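Local coordinates for protein DsbA-like disulfide oxidoreductase (Wolbachia endosymbiont of Drosophila melanogaster, PDB 6EEZ) that catalyses thiol-disulfide exchange as a DsbA-like protein of the thioredoxin clan, working as a homotrimeric disulfide isomerase, at residues K95-D98 with F99-A103; E109-D112 with E113-L116. One frame throughout, in Å; residues are numbered along the deposited sequence.

Interaction 1: K95-D98 with F99-A103; sequences KYFD and FHHAA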
loop_
_atom_site.group_PDB
_atom_site.type_symbol
_atom_site.label_atom_id
_atom_site.label_comp_id
_atom_site.label_asym_id
_atom_site.label_seq_id
_atom_site.Cartn_x
_atom_site.Cartn_y
_atom_site.Cartn_z
ATOM N N LYS A 95 -3.913 12.656 4.999
ATOM C CA LYS A 95 -2.578 12.611 5.582
ATOM C C LYS A 95 -1.961 11.208 5.440
ATOM O O LYS A 95 -0.780 11.008 5.749
ATOM C CB LYS A 95 -2.634 13.030 7.050
ATOM C CG LYS A 95 -3.068 14.501 7.270
ATOM C CD LYS A 95 -1.889 15.401 7.552
ATOM C CE LYS A 95 -2.198 16.891 7.337
ATOM N NZ LYS A 95 -1.990 17.669 8.590
ATOM N N TYR A 96 -2.749 10.238 4.968
ATOM C CA TYR A 96 -2.241 8.878 4.898
ATOM C C TYR A 96 -1.053 8.804 3.937
ATOM O O TYR A 96 -0.042 8.205 4.276
ATOM C CB TYR A 96 -3.313 7.865 4.470
ATOM C CG TYR A 96 -2.688 6.512 4.216
ATOM C CD1 TYR A 96 -2.486 5.618 5.249
ATOM C CD2 TYR A 96 -2.235 6.169 2.959
ATOM C CE1 TYR A 96 -1.883 4.409 5.032
ATOM C CE2 TYR A 96 -1.637 4.977 2.735
ATOM C CZ TYR A 96 -1.465 4.090 3.758
ATOM O OH TYR A 96 -0.852 2.889 3.478
ATOM N N PHE A 97 -1.158 9.404 2.755
ATOM C CA PHE A 97 -0.047 9.323 1.815
ATOM C C PHE A 97 1.216 9.993 2.373
ATOM O O PHE A 97 2.342 9.580 2.045
ATOM C CB PHE A 97 -0.402 9.948 0.463
ATOM C CG PHE A 97 0.705 9.823 -0.563
ATOM C CD1 PHE A 97 0.823 8.672 -1.345
ATOM C CD2 PHE A 97 1.645 10.848 -0.723
ATOM C CE1 PHE A 97 1.836 8.549 -2.275
ATOM C CE2 PHE A 97 2.672 10.731 -1.639
ATOM C CZ PHE A 97 2.767 9.582 -2.426
ATOM N N ASP A 98 1.035 11.024 3.200
ATOM C CA ASP A 98 2.172 11.732 3.791
ATOM C C ASP A 98 2.910 10.863 4.791
ATOM O O ASP A 98 4.139 10.854 4.829
ATOM C CB ASP A 98 1.714 13.019 4.469
ATOM C CG ASP A 98 1.202 14.021 3.486
ATOM O OD1 ASP A 98 1.591 13.937 2.304
ATOM O OD2 ASP A 98 0.428 14.902 3.892
ATOM N N PHE A 99 2.161 10.131 5.606
ATOM C CA PHE A 99 2.786 9.174 6.492
ATOM C C PHE A 99 3.457 8.110 5.636
ATOM O O PHE A 99 4.618 7.785 5.846
ATOM C CB PHE A 99 1.780 8.543 7.449
ATOM C CG PHE A 99 2.417 7.617 8.436
ATOM C CD1 PHE A 99 2.924 8.108 9.628
ATOM C CD2 PHE A 99 2.575 6.268 8.147
ATOM C CE1 PHE A 99 3.540 7.268 10.528
ATOM C CE2 PHE A 99 3.194 5.415 9.046
ATOM C CZ PHE A 99 3.677 5.920 10.241
ATOM N N HIS A 100 2.719 7.594 4.657
ATOM C CA HIS A 100 3.202 6.549 3.758
ATOM C C HIS A 100 4.563 6.889 3.170
ATOM O O HIS A 100 5.505 6.099 3.255
ATOM C CB HIS A 100 2.183 6.328 2.630
ATOM C CG HIS A 100 2.666 5.461 1.505
ATOM N ND1 HIS A 100 2.403 4.105 1.443
ATOM C CD2 HIS A 100 3.359 5.756 0.381
ATOM C CE1 HIS A 100 2.912 3.602 0.335
ATOM N NE2 HIS A 100 3.501 4.582 -0.333
ATOM N N HIS A 101 4.656 8.072 2.572
ATOM C CA HIS A 101 5.844 8.454 1.825
ATOM C C HIS A 101 7.010 8.744 2.775
ATOM O O HIS A 101 8.172 8.419 2.474
ATOM C CB HIS A 101 5.558 9.679 0.947
ATOM C CG HIS A 101 6.599 9.921 -0.092
ATOM N ND1 HIS A 101 7.572 10.887 0.041
ATOM C CD2 HIS A 101 6.837 9.308 -1.275
ATOM C CE1 HIS A 101 8.358 10.864 -1.019
ATOM N NE2 HIS A 101 7.933 9.917 -1.835
ATOM N N ALA A 102 6.705 9.349 3.919
ATOM C CA ALA A 102 7.733 9.572 4.933
ATOM C C ALA A 102 8.254 8.250 5.479
ATOM O O ALA A 102 9.440 8.119 5.732
ATOM C CB ALA A 102 7.202 10.433 6.071
ATOM N N ALA A 103 7.378 7.268 5.670
ATOM C CA ALA A 103 7.814 5.986 6.200
ATOM C C ALA A 103 8.758 5.316 5.202
ATOM O O ALA A 103 9.795 4.757 5.581
ATOM C CB ALA A 103 6.630 5.101 6.503
#
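Phe97, His100 and His101 gather their rings into an aromatic cluster on the first turns of helix 96-105, part of the helical region of this DsbA-like thioredoxin fold. The phenyl of Phe97 neighbours both imidazoles without truly stacking on either. Its plane is inclined 24° to the His100 ring and 19° to that of His101. Each imidazole is nevertheless displaced so far along the phenyl plane that little of one ring covers the other, and the centroids of Phe97 and His100 are 5.6 Å apart. Phe97 and His101 run side by side in the same direction, and Phe97 CE2 rests 4.0 Å from His101 CB. Phe97 can reach along the helix in this way because CG stands anti to its backbone N (chi1 -177°).

Among the polar ends, the Tyr96 hydroxyl bonds to Asp70 and His101 NE2 to Asn53, which fixes these rings against neighbouring elements. Lys52 and Lys56 of helix 52-60 also touch His101.

Backbone bonds of the i to i+4 kind run through the segment: Phe99 N to Lys95 O, His100 N to Tyr96 O and His101 N to Phe97 O at 2.8 Å, and Ala102 N reaches Asp98 O at 3.1 Å.

Interaction 2: E109-D112 with E113-L116; sequences EFSD and ESIL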
loop_
_atom_site.group_PDB
_atom_site.type_symbol
_atom_site.label_atom_id
_atom_site.label_comp_id
_atom_site.label_asym_id
_atom_site.label_seq_id
_atom_site.Cartn_x
_atom_site.Cartn_y
_atom_site.Cartn_z
ATOM N N GLU A 109 15.942 1.589 10.664
ATOM C CA GLU A 109 14.829 0.834 11.257
ATOM C C GLU A 109 13.934 1.697 12.144
ATOM O O GLU A 109 14.404 2.610 12.837
ATOM C CB GLU A 109 15.352 -0.349 12.083
ATOM C CG GLU A 109 15.374 -1.667 11.315
ATOM C CD GLU A 109 15.624 -2.869 12.208
ATOM O OE1 GLU A 109 15.600 -2.717 13.452
ATOM O OE2 GLU A 109 15.844 -3.971 11.652
ATOM N N PHE A 110 12.639 1.394 12.134
ATOM C CA PHE A 110 11.686 2.194 12.888
ATOM C C PHE A 110 11.849 1.977 14.393
ATOM O O PHE A 110 12.244 0.898 14.853
ATOM C CB PHE A 110 10.245 1.884 12.464
ATOM C CG PHE A 110 9.976 2.129 11.008
ATOM C CD1 PHE A 110 9.933 3.426 10.514
ATOM C CD2 PHE A 110 9.777 1.069 10.131
ATOM C CE1 PHE A 110 9.704 3.668 9.179
ATOM C CE2 PHE A 110 9.538 1.302 8.792
ATOM C CZ PHE A 110 9.491 2.608 8.312
ATOM N N SER A 111 11.559 3.036 15.136
ATOM C CA SER A 111 11.435 3.000 16.586
ATOM C C SER A 111 10.188 3.805 16.947
ATOM O O SER A 111 9.672 4.549 16.109
ATOM C CB SER A 111 12.675 3.580 17.266
ATOM O OG SER A 111 12.957 4.873 16.779
ATOM N N ASP A 112 9.696 3.640 18.171
ATOM C CA ASP A 112 8.489 4.327 18.606
ATOM C C ASP A 112 8.646 5.810 18.349
ATOM O O ASP A 112 7.734 6.477 17.851
ATOM C CB ASP A 112 8.224 4.090 20.092
ATOM C CG ASP A 112 7.923 2.645 20.418
ATOM O OD1 ASP A 112 8.058 1.770 19.538
ATOM O OD2 ASP A 112 7.560 2.382 21.578
ATOM N N GLU A 113 9.838 6.302 18.665
ATOM C CA GLU A 113 10.127 7.725 18.645
ATOM C C GLU A 113 10.143 8.251 17.212
ATOM O O GLU A 113 9.501 9.253 16.905
ATOM C CB GLU A 113 11.472 8.007 19.332
ATOM C CG GLU A 113 11.637 7.369 20.729
ATOM C CD GLU A 113 12.276 5.972 20.696
ATOM O OE1 GLU A 113 13.417 5.821 21.197
ATOM O OE2 GLU A 113 11.638 5.025 20.187
ATOM N N SER A 114 10.875 7.561 16.343
ATOM C CA SER A 114 11.028 7.981 14.956
ATOM C C SER A 114 9.683 8.004 14.225
ATOM O O SER A 114 9.464 8.844 13.349
ATOM C CB SER A 114 11.992 7.054 14.223
ATOM O OG SER A 114 11.381 5.795 13.996
ATOM N N ILE A 115 8.793 7.075 14.580
ATOM C CA ILE A 115 7.436 7.067 14.046
ATOM C C ILE A 115 6.672 8.316 14.507
ATOM O O ILE A 115 5.916 8.886 13.726
ATOM C CB ILE A 115 6.659 5.784 14.463
ATOM C CG1 ILE A 115 7.209 4.569 13.711
ATOM C CG2 ILE A 115 5.158 5.918 14.166
ATOM C CD1 ILE A 115 6.588 3.246 14.116
ATOM N N LEU A 116 6.864 8.743 15.755
ATOM C CA LEU A 116 6.244 9.993 16.237
ATOM C C LEU A 116 6.817 11.222 15.544
ATOM O O LEU A 116 6.076 12.129 15.181
ATOM C CB LEU A 116 6.407 10.162 17.752
ATOM C CG LEU A 116 5.568 9.260 18.668
ATOM C CD1 LEU A 116 5.795 9.641 20.137
ATOM C CD2 LEU A 116 4.088 9.329 18.335
#
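Phe110 lays its CB against the end of Ile115, 4.2 Å from CD1, while Ser114 OG sits at the edge of the phenyl ring, near its plane. Ile115 reaches across because CG1 points anti to its carbonyl carbon (chi1 -71°), carrying CD1 back over the Ser111 carbonyl towards Phe110. The aromatic ring itself goes on to pack against His106 and against Ala77 and Ala81 of helix 76-91.

Polar contacts centre on Ser111. Its carbonyl oxygen accepts two bonds: Ile115 N donates from 3.1 Å, and Ser114 OG donates from 3.0 Å, approaching from the side at a C=O...O angle of 119°. In return, Ser111 OG takes a weak bond from Ser114 N at 3.4 Å, so the two serines are joined through both backbone and side chain. One residue on, Leu116 N bonds to Asp112 O at 3.2 Å.

On the outer side Glu113 folds back at chi2 (91°), bringing OE2 to 3.4 Å from Ser111 CB. The Asp112 carboxylate turns elsewhere, to a salt bridge with Lys80, tying the start of this helix to helix 76-91. With Ser111 at the N-cap and its hydroxyl accepting from the amide three residues on, this is a serine-capped helix start, opening helix 112-121 of the DsbA-like fold.

Interactions 1 and 2 come in series along the chain, on helix 96-105 and at the start of helix 112-121, the next helix. Their centres lie about 14 Å apart, yet they touch: Ala103 O is 3.5 Å from Phe110 CZ, and Phe99 CZ is 4.2 Å from Ile115 CG2. Both helices also pack on helix 76-91, through Tyr96 and Phe99 in one case and Ile115 in the other, which joins the three elements within the helical part of the fold. Interaction 1 lies nearer the middle, its centre about 10 Å from the chain centre, with the His100 side chain near, but not touching, the Cys45-Cys48 pair, presumably the redox site; interaction 2 sits at about 19 Å.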